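PDB 4EVF: giardin subunit alpha-1 from Giardia intestinalis, which binds calcium and, in a calcium-dependent manner, phospholipids including phosphatidylserine, and takes part in parasite attachment and in remodelling of the cytoskeleton. Local coordinates for residues K18-I23 and A285-T290; D157-L162 and A190-A195; Q164-K169 and K199-A204; R249-M254 and T290-K295. One frame throughout, in Å; residues are numbered along the deposited sequence.

Contact 1 of 4, residues K18-I23 and A285-T290; sequences KDEVQI and APILRT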
loop_
_atom_site.group_PDB
_atom_site.type_symbol
_atom_site.label_atom_id
_atom_site.label_comp_id
_atom_site.label_asym_id
_atom_site.label_seq_id
_atom_site.Cartn_x
_atom_site.Cartn_y
_atom_site.Cartn_z
ATOM N N LYS A 18 -8.335 -9.259 -25.846
ATOM C CA LYS A 18 -7.067 -9.442 -25.155
ATOM C C LYS A 18 -6.321 -8.107 -25.045
ATOM O O LYS A 18 -5.091 -8.064 -25.031
ATOM C CB LYS A 18 -6.214 -10.480 -25.884
ATOM C CG LYS A 18 -6.866 -11.844 -25.989
ATOM C CD LYS A 18 -6.000 -12.814 -26.778
ATOM C CE LYS A 18 -6.226 -14.257 -26.342
ATOM N NZ LYS A 18 -7.660 -14.651 -26.392
ATOM N N ASP A 19 -7.092 -7.028 -24.976
ATOM C CA ASP A 19 -6.583 -5.675 -24.870
ATOM C C ASP A 19 -6.259 -5.337 -23.404
ATOM O O ASP A 19 -7.139 -4.949 -22.642
ATOM C CB ASP A 19 -7.644 -4.722 -25.426
ATOM C CG ASP A 19 -7.134 -3.303 -25.619
ATOM O OD1 ASP A 19 -6.030 -2.976 -25.130
ATOM O OD2 ASP A 19 -7.866 -2.505 -26.257
ATOM N N GLU A 20 -4.992 -5.469 -23.019
ATOM C CA GLU A 20 -4.576 -5.248 -21.629
ATOM C C GLU A 20 -4.746 -3.811 -21.153
ATOM O O GLU A 20 -5.256 -3.563 -20.052
ATOM C CB GLU A 20 -3.126 -5.688 -21.426
ATOM C CG GLU A 20 -2.947 -7.185 -21.375
ATOM C CD GLU A 20 -1.506 -7.580 -21.111
ATOM O OE1 GLU A 20 -0.587 -6.847 -21.542
ATOM O OE2 GLU A 20 -1.296 -8.620 -20.463
ATOM N N VAL A 21 -4.307 -2.861 -21.968
ATOM C CA VAL A 21 -4.440 -1.467 -21.583
ATOM C C VAL A 21 -5.916 -1.091 -21.435
ATOM O O VAL A 21 -6.280 -0.305 -20.557
ATOM C CB VAL A 21 -3.723 -0.517 -22.559
ATOM C CG1 VAL A 21 -3.957 0.923 -22.156
ATOM C CG2 VAL A 21 -2.229 -0.810 -22.581
ATOM N N GLN A 22 -6.766 -1.662 -22.285
ATOM C CA GLN A 22 -8.199 -1.381 -22.201
ATOM C C GLN A 22 -8.821 -1.928 -20.908
ATOM O O GLN A 22 -9.686 -1.285 -20.305
ATOM C CB GLN A 22 -8.940 -1.915 -23.429
ATOM C CG GLN A 22 -10.438 -1.650 -23.413
ATOM C CD GLN A 22 -10.786 -0.171 -23.312
ATOM O OE1 GLN A 22 -9.918 0.698 -23.426
ATOM N NE2 GLN A 22 -12.066 0.122 -23.092
ATOM N N ILE A 23 -8.390 -3.107 -20.479
ATOM C CA ILE A 23 -8.860 -3.631 -19.199
ATOM C C ILE A 23 -8.362 -2.735 -18.069
ATOM O O ILE A 23 -9.114 -2.391 -17.155
ATOM C CB ILE A 23 -8.407 -5.082 -18.975
ATOM C CG1 ILE A 23 -9.001 -5.992 -20.053
ATOM C CG2 ILE A 23 -8.747 -5.551 -17.559
ATOM C CD1 ILE A 23 -8.325 -7.342 -20.140
ATOM N N ALA A 285 4.462 -1.031 -18.379
ATOM C CA ALA A 285 4.430 0.418 -18.193
ATOM C C ALA A 285 3.106 1.099 -18.583
ATOM O O ALA A 285 2.574 1.903 -17.816
ATOM C CB ALA A 285 5.611 1.083 -18.891
ATOM N N PRO A 286 2.584 0.807 -19.785
ATOM C CA PRO A 286 1.326 1.469 -20.146
ATOM C C PRO A 286 0.197 1.081 -19.190
ATOM O O PRO A 286 -0.687 1.886 -18.908
ATOM C CB PRO A 286 1.040 0.955 -21.568
ATOM C CG PRO A 286 1.929 -0.226 -21.759
ATOM C CD PRO A 286 3.134 0.013 -20.898
ATOM N N ILE A 287 0.237 -0.149 -18.705
ATOM C CA ILE A 287 -0.756 -0.600 -17.746
ATOM C C ILE A 287 -0.679 0.256 -16.485
ATOM O O ILE A 287 -1.693 0.788 -16.038
ATOM C CB ILE A 287 -0.587 -2.087 -17.406
ATOM C CG1 ILE A 287 -0.943 -2.947 -18.623
ATOM C CG2 ILE A 287 -1.439 -2.459 -16.192
ATOM C CD1 ILE A 287 -0.589 -4.411 -18.469
ATOM N N LEU A 288 0.525 0.409 -15.925
ATOM C CA LEU A 288 0.679 1.195 -14.703
ATOM C C LEU A 288 0.296 2.665 -14.896
ATOM O O LEU A 288 -0.447 3.229 -14.083
ATOM C CB LEU A 288 2.100 1.065 -14.123
ATOM C CG LEU A 288 2.571 -0.297 -13.602
ATOM C CD1 LEU A 288 4.025 -0.205 -13.080
ATOM C CD2 LEU A 288 1.629 -0.858 -12.520
ATOM N N ARG A 289 0.773 3.274 -15.972
ATOM C CA ARG A 289 0.449 4.656 -16.252
ATOM C C ARG A 289 -1.073 4.865 -16.414
ATOM O O ARG A 289 -1.580 5.854 -16.033
ATOM C CB ARG A 289 1.203 5.233 -17.452
ATOM C CG ARG A 289 2.682 5.507 -17.249
ATOM C CD ARG A 289 3.345 6.013 -18.514
ATOM N NE ARG A 289 3.207 7.438 -18.583
ATOM C CZ ARG A 289 3.789 8.229 -19.460
ATOM N NH1 ARG A 289 4.595 7.754 -20.357
ATOM N NH2 ARG A 289 3.583 9.510 -19.406
ATOM N N THR A 290 -1.768 3.919 -16.982
ATOM C CA THR A 290 -3.224 3.999 -17.086
ATOM C C THR A 290 -3.858 4.004 -15.688
ATOM O O THR A 290 -4.648 4.894 -15.343
ATOM C CB THR A 290 -3.797 2.828 -17.903
ATOM O OG1 THR A 290 -3.190 2.799 -19.201
ATOM C CG2 THR A 290 -5.306 2.973 -18.058
#
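V21 buries the most surface here, splitting its two methyls between residues one turn apart on helix 284-292. CG1 of V21 lies 3.6 Å from OG1 of T290, while CG2 of V21 comes to 3.9 Å from CB of P286, V21 and P286 crossing at about a right angle and V21 and T290 at a slant. The fork follows from the first torsion: with CG1 trans to the backbone nitrogen (chi1 177°), CG2 folds back beside that nitrogen. A short, branched valine suits a site where the CA atoms of V21 and I287 are only 5.4 Å apart.

I287 leaves its helix at an angle to the partner, yet its far end swings back, and CD1 of I287 reaches 3.9 Å from OE1 of E20. The methyl is merely a packing neighbour of the carboxylate, whose polar partner is R283, in a salt bridge; CD1 of I287 also lies near CB of E20. T290 points toward helix 20-28, yet its hydroxyl bonds back to its own helix. OG1 of T290 donates to O of P286 at 2.7 Å, and the same carbonyl accepts T290 N from the opposite face of its plane. The hydroxyl beside the V21 methyl is thereby satisfied, which makes threonine acceptable at a largely apolar interface.

The contact brings together the predicted first and fourth annexin repeats, which pack side by side as a module in annexins generally. E63 of helix 62-70 touches both E20 and I287, and farther along helix 20-28, A24 meets I287 while F25 and S28 meet T290.

Contact 2 of 4, residues D157-L162 and A190-A195; sequences DEAQRL and AEAFKA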
loop_
_atom_site.group_PDB
_atom_site.type_symbol
_atom_site.label_atom_id
_atom_site.label_comp_id
_atom_site.label_asym_id
_atom_site.label_seq_id
_atom_site.Cartn_x
_atom_site.Cartn_y
_atom_site.Cartn_z
ATOM N N ASP A 157 4.295 21.002 21.843
ATOM C CA ASP A 157 4.745 20.292 23.033
ATOM C C ASP A 157 5.069 18.851 22.666
ATOM O O ASP A 157 6.027 18.257 23.166
ATOM C CB ASP A 157 3.674 20.335 24.131
ATOM C CG ASP A 157 3.559 21.708 24.787
ATOM O OD1 ASP A 157 4.499 22.530 24.660
ATOM O OD2 ASP A 157 2.527 21.959 25.444
ATOM N N GLU A 158 4.262 18.304 21.767
ATOM C CA GLU A 158 4.401 16.923 21.350
ATOM C C GLU A 158 5.662 16.750 20.503
ATOM O O GLU A 158 6.372 15.746 20.626
ATOM C CB GLU A 158 3.151 16.492 20.577
ATOM C CG GLU A 158 2.785 15.024 20.740
ATOM C CD GLU A 158 2.474 14.638 22.169
ATOM O OE1 GLU A 158 1.693 15.339 22.837
ATOM O OE2 GLU A 158 3.017 13.616 22.624
ATOM N N ALA A 159 5.936 17.734 19.651
ATOM C CA ALA A 159 7.150 17.718 18.848
ATOM C C ALA A 159 8.402 17.795 19.730
ATOM O O ALA A 159 9.401 17.133 19.452
ATOM C CB ALA A 159 7.134 18.844 17.836
ATOM N N GLN A 160 8.348 18.597 20.792
ATOM C CA GLN A 160 9.469 18.693 21.740
ATOM C C GLN A 160 9.736 17.375 22.474
ATOM O O GLN A 160 10.878 16.924 22.537
ATOM C CB GLN A 160 9.254 19.844 22.734
ATOM C CG GLN A 160 10.222 19.864 23.929
ATOM C CD GLN A 160 11.649 20.298 23.565
ATOM O OE1 GLN A 160 12.108 20.123 22.431
ATOM N NE2 GLN A 160 12.350 20.869 24.537
ATOM N N ARG A 161 8.692 16.753 23.023
ATOM C CA ARG A 161 8.837 15.428 23.639
ATOM C C ARG A 161 9.378 14.407 22.631
ATOM O O ARG A 161 10.189 13.547 22.977
ATOM C CB ARG A 161 7.510 14.915 24.222
ATOM C CG ARG A 161 6.914 15.773 25.334
ATOM C CD ARG A 161 5.764 15.039 26.044
ATOM N NE ARG A 161 4.482 15.746 25.974
ATOM C CZ ARG A 161 4.159 16.801 26.721
ATOM N NH1 ARG A 161 5.034 17.301 27.589
ATOM N NH2 ARG A 161 2.960 17.363 26.597
ATOM N N LEU A 162 8.915 14.505 21.388
ATOM C CA LEU A 162 9.337 13.591 20.327
ATOM C C LEU A 162 10.826 13.793 20.065
ATOM O O LEU A 162 11.600 12.837 20.064
ATOM C CB LEU A 162 8.535 13.847 19.043
ATOM C CG LEU A 162 8.074 12.679 18.153
ATOM C CD1 LEU A 162 8.244 12.992 16.659
ATOM C CD2 LEU A 162 8.769 11.369 18.509
ATOM N N ALA A 190 4.542 17.060 12.916
ATOM C CA ALA A 190 5.697 17.010 12.016
ATOM C C ALA A 190 6.088 18.409 11.583
ATOM O O ALA A 190 7.269 18.712 11.426
ATOM C CB ALA A 190 5.405 16.145 10.801
ATOM N N GLU A 191 5.087 19.264 11.382
ATOM C CA GLU A 191 5.350 20.638 10.997
ATOM C C GLU A 191 5.998 21.421 12.132
ATOM O O GLU A 191 6.935 22.199 11.915
ATOM C CB GLU A 191 4.058 21.322 10.552
ATOM C CG GLU A 191 4.196 22.048 9.230
ATOM C CD GLU A 191 3.034 21.768 8.302
ATOM O OE1 GLU A 191 1.874 22.015 8.710
ATOM O OE2 GLU A 191 3.283 21.288 7.172
ATOM N N ALA A 192 5.493 21.225 13.346
ATOM C CA ALA A 192 6.054 21.912 14.497
ATOM C C ALA A 192 7.482 21.425 14.726
ATOM O O ALA A 192 8.383 22.220 15.007
ATOM C CB ALA A 192 5.193 21.688 15.731
ATOM N N PHE A 193 7.681 20.117 14.578
ATOM C CA PHE A 193 9.001 19.502 14.727
ATOM C C PHE A 193 10.026 20.179 13.822
ATOM O O PHE A 193 11.016 20.744 14.282
ATOM C CB PHE A 193 8.915 18.025 14.360
ATOM C CG PHE A 193 10.073 17.210 14.850
ATOM C CD1 PHE A 193 11.241 17.120 14.107
ATOM C CD2 PHE A 193 9.984 16.511 16.046
ATOM C CE1 PHE A 193 12.300 16.357 14.555
ATOM C CE2 PHE A 193 11.038 15.747 16.499
ATOM C CZ PHE A 193 12.196 15.672 15.757
ATOM N N LYS A 194 9.766 20.093 12.524
ATOM C CA LYS A 194 10.540 20.776 11.497
ATOM C C LYS A 194 10.807 22.242 11.838
ATOM O O LYS A 194 11.951 22.701 11.786
ATOM C CB LYS A 194 9.823 20.640 10.145
ATOM C CG LYS A 194 10.161 21.698 9.091
ATOM C CD LYS A 194 9.279 22.958 9.205
ATOM C CE LYS A 194 7.804 22.670 8.922
ATOM N NZ LYS A 194 6.907 23.812 9.311
ATOM N N ALA A 195 9.757 22.979 12.194
ATOM C CA ALA A 195 9.910 24.412 12.447
ATOM C C ALA A 195 10.810 24.730 13.638
ATOM O O ALA A 195 11.551 25.710 13.612
ATOM C CB ALA A 195 8.544 25.090 12.606
#
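Where A159 faces F193 the helices come close, their CA atoms 4.9 Å apart, and the local axes of 157-162 and 190-195 pass at 8.2 Å with a crossing angle of -65°. Small residues make this approach possible. CB of A159 points at the other helix and sits 3.5 Å from the backbone N of F193, so the methyl rests on main chain as well as on side chains. CB of A192 completes the seam, 4.0 Å from CB of A159; two alanine methyls facing each other bring the helices together with little bulk between them.

F193 covers more of the partner than A192 does. Its CB starts off obliquely to the partner, but the first torsion, with CG trans to the backbone N (chi1 -163°), brings the ring nearer, beside the A159 carbonyl and L162. There CD2 of F193 lies 3.5 Å from the carbonyl O of A159, and CE2 of F193 is 3.9 Å from CD1 of L162. Leucine and phenylalanine cross at about a right angle, the methyl meeting the ring obliquely. No hydrogen bond links the two segments; the contact is made by apolar packing.

This crossing lies within the predicted third annexin repeat, and all four touching residues are buried. L162 also touches L174 and F177 of helix 171-180. I201 of helix 201-208 touches both L162 and F193, and the F193 ring also reaches F166, one turn beyond L162 on helix 155-167.

Contact 3 of 4, residues Q164-K169 and K199-A204; sequences QAFDQK and KSIEQA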
loop_
_atom_site.group_PDB
_atom_site.type_symbol
_atom_site.label_atom_id
_atom_site.label_comp_id
_atom_site.label_asym_id
_atom_site.label_seq_id
_atom_site.Cartn_x
_atom_site.Cartn_y
_atom_site.Cartn_z
ATOM N N GLN A 164 13.033 15.081 22.029
ATOM C CA GLN A 164 13.797 14.632 23.182
ATOM C C GLN A 164 13.924 13.112 23.153
ATOM O O GLN A 164 14.978 12.564 23.464
ATOM C CB GLN A 164 13.156 15.119 24.489
ATOM C CG GLN A 164 13.177 16.636 24.660
ATOM C CD GLN A 164 12.368 17.113 25.861
ATOM O OE1 GLN A 164 11.374 16.486 26.249
ATOM N NE2 GLN A 164 12.786 18.229 26.450
ATOM N N ALA A 165 12.854 12.430 22.754
ATOM C CA ALA A 165 12.905 10.977 22.604
ATOM C C ALA A 165 13.955 10.539 21.575
ATOM O O ALA A 165 14.707 9.592 21.816
ATOM C CB ALA A 165 11.538 10.426 22.237
ATOM N N PHE A 166 13.998 11.217 20.426
ATOM C CA PHE A 166 15.005 10.910 19.408
ATOM C C PHE A 166 16.411 11.147 19.970
ATOM O O PHE A 166 17.312 10.311 19.823
ATOM C CB PHE A 166 14.809 11.766 18.150
ATOM C CG PHE A 166 13.776 11.229 17.192
ATOM C CD1 PHE A 166 12.609 11.938 16.933
ATOM C CD2 PHE A 166 13.983 10.029 16.527
ATOM C CE1 PHE A 166 11.660 11.451 16.044
ATOM C CE2 PHE A 166 13.043 9.540 15.641
ATOM C CZ PHE A 166 11.880 10.254 15.394
ATOM N N ASP A 167 16.585 12.289 20.628
ATOM C CA ASP A 167 17.900 12.677 21.121
ATOM C C ASP A 167 18.426 11.739 22.218
ATOM O O ASP A 167 19.630 11.509 22.325
ATOM C CB ASP A 167 17.886 14.122 21.608
ATOM C CG ASP A 167 19.281 14.717 21.688
ATOM O OD1 ASP A 167 20.040 14.615 20.689
ATOM O OD2 ASP A 167 19.620 15.272 22.758
ATOM N N GLN A 168 17.522 11.187 23.017
ATOM C CA GLN A 168 17.889 10.267 24.086
ATOM C C GLN A 168 17.832 8.803 23.658
ATOM O O GLN A 168 18.097 7.918 24.460
ATOM C CB GLN A 168 16.970 10.480 25.292
ATOM C CG GLN A 168 16.964 11.908 25.802
ATOM C CD GLN A 168 15.778 12.210 26.697
ATOM O OE1 GLN A 168 15.208 11.312 27.324
ATOM N NE2 GLN A 168 15.391 13.483 26.755
ATOM N N LYS A 169 17.492 8.548 22.399
ATOM C CA LYS A 169 17.266 7.187 21.920
ATOM C C LYS A 169 16.310 6.407 22.822
ATOM O O LYS A 169 16.514 5.220 23.114
ATOM C CB LYS A 169 18.582 6.426 21.727
ATOM C CG LYS A 169 19.461 7.009 20.633
ATOM N N LYS A 199 16.523 19.261 12.953
ATOM C CA LYS A 199 16.133 18.265 11.967
ATOM C C LYS A 199 14.631 18.173 11.828
ATOM O O LYS A 199 13.895 18.575 12.722
ATOM C CB LYS A 199 16.672 16.885 12.359
ATOM C CG LYS A 199 18.179 16.795 12.298
ATOM C CD LYS A 199 18.712 15.496 12.867
ATOM C CE LYS A 199 20.233 15.480 12.772
ATOM N NZ LYS A 199 20.837 14.356 13.549
ATOM N N SER A 200 14.188 17.634 10.700
ATOM C CA SER A 200 12.803 17.210 10.552
ATOM C C SER A 200 12.680 15.790 11.115
ATOM O O SER A 200 13.698 15.122 11.394
ATOM C CB SER A 200 12.422 17.192 9.078
ATOM O OG SER A 200 13.166 16.189 8.408
ATOM N N ILE A 201 11.447 15.309 11.251
ATOM C CA ILE A 201 11.231 13.949 11.741
ATOM C C ILE A 201 11.974 12.925 10.867
ATOM O O ILE A 201 12.618 12.008 11.392
ATOM C CB ILE A 201 9.717 13.583 11.879
ATOM C CG1 ILE A 201 8.984 14.607 12.764
ATOM C CG2 ILE A 201 9.559 12.218 12.483
ATOM C CD1 ILE A 201 7.548 14.195 13.166
ATOM N N GLU A 202 11.911 13.093 9.545
ATOM C CA GLU A 202 12.579 12.165 8.621
ATOM C C GLU A 202 14.090 12.087 8.868
ATOM O O GLU A 202 14.686 11.009 8.793
ATOM C CB GLU A 202 12.352 12.559 7.160
ATOM C CG GLU A 202 10.951 13.005 6.801
ATOM C CD GLU A 202 10.762 14.509 6.917
ATOM O OE1 GLU A 202 11.287 15.252 6.054
ATOM O OE2 GLU A 202 10.082 14.949 7.864
ATOM N N GLN A 203 14.711 13.235 9.124
ATOM C CA GLN A 203 16.150 13.285 9.373
ATOM C C GLN A 203 16.481 12.648 10.719
ATOM O O GLN A 203 17.483 11.924 10.863
ATOM C CB GLN A 203 16.648 14.732 9.299
ATOM C CG GLN A 203 16.394 15.349 7.931
ATOM C CD GLN A 203 16.760 16.817 7.843
ATOM O OE1 GLN A 203 17.361 17.253 6.864
ATOM N NE2 GLN A 203 16.388 17.586 8.852
ATOM N N ALA A 204 15.610 12.898 11.694
ATOM C CA ALA A 204 15.734 12.288 13.010
ATOM C C ALA A 204 15.710 10.766 12.913
ATOM O O ALA A 204 16.530 10.096 13.530
ATOM C CB ALA A 204 14.642 12.806 13.957
#
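A204 and F166 form a CH-pi contact near the end of helix 155-167 and the start of helix 201-208, in the buried interior of the predicted third annexin repeat. CB of A204 sits over one face of the F166 ring, 3.6 Å from its centroid and just 8° off the ring normal. So well centred is the methyl that its distances to the six ring carbons are nearly equal, from 3.7 Å between A204 CB and F166 CG to 4.0 Å between A204 CB and F166 CZ. The F166 ring reaches this place because its CB points at the partner and CG stands beside the backbone N (chi1 -83°). Alanine suits the spot: its single methyl lies directly over the ring, and the flat aromatic face receives it at the ring centre.

I201, one turn earlier, adds a looser touch, with its CG2 4.2 Å from CE1 of F166 and oblique to the ring. One helix ends and the other begins here. K169, with positive phi, closes helix 155-167 in a Schellman motif, and S200 is the N-cap of helix 201-208, its OG weakly accepting from Q203 N. Around them, F166 also packs on L174, I205 and I208, and I201 on Y186 and F178.

No hydrogen bond joins the two segments, so their attraction rests on dispersion and on the modest pull between a methyl's C-H bonds and the pi cloud. Such forces depend on close fit more than on charge.

Contact 4 of 4, residues R249-M254 and T290-K295; sequences RRITGM and TLWRVK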
loop_
_atom_site.group_PDB
_atom_site.type_symbol
_atom_site.label_atom_id
_atom_site.label_comp_id
_atom_site.label_asym_id
_atom_site.label_seq_id
_atom_site.Cartn_x
_atom_site.Cartn_y
_atom_site.Cartn_z
ATOM N N ARG A 249 2.544 -4.376 -8.457
ATOM C CA ARG A 249 1.335 -5.191 -8.512
ATOM C C ARG A 249 0.630 -5.215 -7.155
ATOM O O ARG A 249 -0.599 -5.118 -7.077
ATOM C CB ARG A 249 1.646 -6.618 -8.967
ATOM C CG ARG A 249 0.422 -7.517 -8.909
ATOM C CD ARG A 249 0.761 -8.904 -8.384
ATOM N NE ARG A 249 -0.430 -9.605 -7.898
ATOM C CZ ARG A 249 -0.447 -10.884 -7.539
ATOM N NH1 ARG A 249 0.654 -11.609 -7.631
ATOM N NH2 ARG A 249 -1.571 -11.441 -7.104
ATOM N N ARG A 250 1.411 -5.348 -6.086
ATOM C CA ARG A 250 0.835 -5.302 -4.751
ATOM C C ARG A 250 0.101 -3.986 -4.522
ATOM O O ARG A 250 -1.106 -3.992 -4.312
ATOM C CB ARG A 250 1.890 -5.551 -3.669
ATOM C CG ARG A 250 2.413 -6.995 -3.664
ATOM C CD ARG A 250 3.280 -7.265 -2.439
ATOM N NE ARG A 250 4.460 -6.398 -2.397
ATOM C CZ ARG A 250 5.676 -6.761 -2.806
ATOM N NH1 ARG A 250 5.885 -7.980 -3.284
ATOM N NH2 ARG A 250 6.690 -5.905 -2.719
ATOM N N ILE A 251 0.804 -2.862 -4.598
ATOM C CA ILE A 251 0.185 -1.592 -4.216
ATOM C C ILE A 251 -0.854 -1.080 -5.217
ATOM O O ILE A 251 -1.853 -0.466 -4.825
ATOM C CB ILE A 251 1.229 -0.488 -3.878
ATOM C CG1 ILE A 251 1.844 0.125 -5.135
ATOM C CG2 ILE A 251 2.333 -1.032 -2.970
ATOM C CD1 ILE A 251 3.020 1.049 -4.810
ATOM N N THR A 252 -0.645 -1.342 -6.505
ATOM C CA THR A 252 -1.637 -0.931 -7.498
ATOM C C THR A 252 -2.911 -1.778 -7.381
ATOM O O THR A 252 -4.020 -1.244 -7.381
ATOM C CB THR A 252 -1.078 -0.976 -8.929
ATOM O OG1 THR A 252 0.206 -0.337 -8.955
ATOM C CG2 THR A 252 -2.006 -0.257 -9.893
ATOM N N GLY A 253 -2.740 -3.091 -7.244
ATOM C CA GLY A 253 -3.853 -4.023 -7.145
ATOM C C GLY A 253 -4.734 -3.823 -5.920
ATOM O O GLY A 253 -5.953 -4.010 -5.988
ATOM N N MET A 254 -4.121 -3.426 -4.808
ATOM C CA MET A 254 -4.837 -3.249 -3.545
ATOM C C MET A 254 -5.339 -1.833 -3.305
ATOM O O MET A 254 -6.337 -1.642 -2.612
ATOM C CB MET A 254 -3.934 -3.610 -2.356
ATOM C CG MET A 254 -3.652 -5.090 -2.170
ATOM S SD MET A 254 -2.601 -5.387 -0.742
ATOM C CE MET A 254 -1.189 -4.340 -1.071
ATOM N N THR A 290 -1.768 3.919 -16.982
ATOM C CA THR A 290 -3.224 3.999 -17.086
ATOM C C THR A 290 -3.858 4.004 -15.688
ATOM O O THR A 290 -4.648 4.894 -15.343
ATOM C CB THR A 290 -3.797 2.828 -17.903
ATOM O OG1 THR A 290 -3.190 2.799 -19.201
ATOM C CG2 THR A 290 -5.306 2.973 -18.058
ATOM N N LEU A 291 -3.493 3.014 -14.882
ATOM C CA LEU A 291 -4.076 2.850 -13.550
ATOM C C LEU A 291 -3.784 4.019 -12.618
ATOM O O LEU A 291 -4.631 4.370 -11.794
ATOM C CB LEU A 291 -3.649 1.524 -12.915
ATOM C CG LEU A 291 -4.097 0.253 -13.649
ATOM C CD1 LEU A 291 -3.299 -0.970 -13.205
ATOM C CD2 LEU A 291 -5.605 0.022 -13.457
ATOM N N TRP A 292 -2.602 4.627 -12.752
ATOM C CA TRP A 292 -2.197 5.721 -11.873
ATOM C C TRP A 292 -2.562 7.088 -12.443
ATOM O O TRP A 292 -2.339 8.115 -11.811
ATOM C CB TRP A 292 -0.707 5.633 -11.519
ATOM C CG TRP A 292 -0.434 4.536 -10.554
ATOM C CD1 TRP A 292 0.066 3.294 -10.835
ATOM C CD2 TRP A 292 -0.693 4.559 -9.146
ATOM N NE1 TRP A 292 0.148 2.552 -9.681
ATOM C CE2 TRP A 292 -0.300 3.309 -8.629
ATOM C CE3 TRP A 292 -1.195 5.529 -8.266
ATOM C CZ2 TRP A 292 -0.407 2.993 -7.277
ATOM C CZ3 TRP A 292 -1.299 5.213 -6.918
ATOM C CH2 TRP A 292 -0.909 3.953 -6.439
ATOM N N ARG A 293 -3.163 7.075 -13.628
ATOM C CA ARG A 293 -3.651 8.279 -14.294
ATOM C C ARG A 293 -2.536 9.269 -14.601
ATOM O O ARG A 293 -2.657 10.466 -14.345
ATOM C CB ARG A 293 -4.778 8.945 -13.495
ATOM C CG ARG A 293 -6.067 8.154 -13.522
ATOM C CD ARG A 293 -7.220 8.920 -12.873
ATOM N NE ARG A 293 -8.357 8.040 -12.647
ATOM C CZ ARG A 293 -9.414 8.360 -11.904
ATOM N NH1 ARG A 293 -9.479 9.546 -11.310
ATOM N NH2 ARG A 293 -10.405 7.490 -11.747
ATOM N N VAL A 294 -1.462 8.761 -15.166
ATOM C CA VAL A 294 -0.404 9.610 -15.605
ATOM C C VAL A 294 0.076 9.186 -17.014
ATOM O O VAL A 294 1.239 8.963 -17.213
ATOM C CB VAL A 294 0.755 9.695 -14.596
ATOM C CG1 VAL A 294 0.239 10.244 -13.303
ATOM C CG2 VAL A 294 1.367 8.392 -14.321
ATOM N N LYS A 295 -0.848 9.110 -17.972
ATOM C CA LYS A 295 -0.488 8.931 -19.373
ATOM C C LYS A 295 0.269 10.160 -19.857
ATOM O O LYS A 295 0.929 10.124 -20.900
ATOM C CB LYS A 295 -1.739 8.743 -20.227
ATOM C CG LYS A 295 -2.621 7.581 -19.821
ATOM C CD LYS A 295 -3.916 7.577 -20.638
ATOM C CE LYS A 295 -4.799 6.411 -20.244
ATOM N NZ LYS A 295 -4.486 5.261 -21.140
#
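T252 and W292 make the polar link. The indole NE1 of W292 donates to OG1 of T252 at 3.0 Å, with an N-H...O angle of 149°; the hydroxyl meets the edge of the indole, 16° out of its plane. OG1 of T252 also bonds to M248 O on its own helix, so one hydroxyl serves both the buried indole and a helix carbonyl. Threonine fits because its OG1 stands beside the backbone N (chi1 -47°), where it can do both.

Apolar contacts flank this bond. CG2 of T252, its other branch, lies 3.6 Å from CD1 of L291, and it also sits beside the indole nitrogen. CG1 of I251 adds a looser, oblique touch at 4.2 Å from CZ2 of W292. Both segments belong to the predicted fourth annexin repeat, and the contact ties helix 245-255 to the C-terminal end of helix 284-292, where R293 closes the last turn in a Schellman motif. The large indole, standing at that end, is buried and also touches V256 and C259. L291, an aliphatic residue between two helices, packs besides on L66 and L70 of helix 62-70.

Salt bridges tie helix 245-255 to other parts of the chain: R249 pairs with D69, and R250 with D97.

The contacts fall into two pairs. Contacts 1 and 4 have centres 10 Å apart and share T290 on helix 284-292, so one helix meets both helix 20-28 and helix 245-255; R289 NE probably bonds to V294 O between them. Contacts 2 and 3, with centres also 10 Å apart, both use helix 155-167 in the predicted third repeat, where F193 packs against residues 199-201. The centre of contact 1 is about 43 Å from those of contacts 2 and 3, across the chain's centre. Along the chain contacts 2 and 3 cross, closing before contact 4 opens; contact 1 encloses them and crosses contact 4, so the predicted first and fourth repeats meet although far apart in sequence.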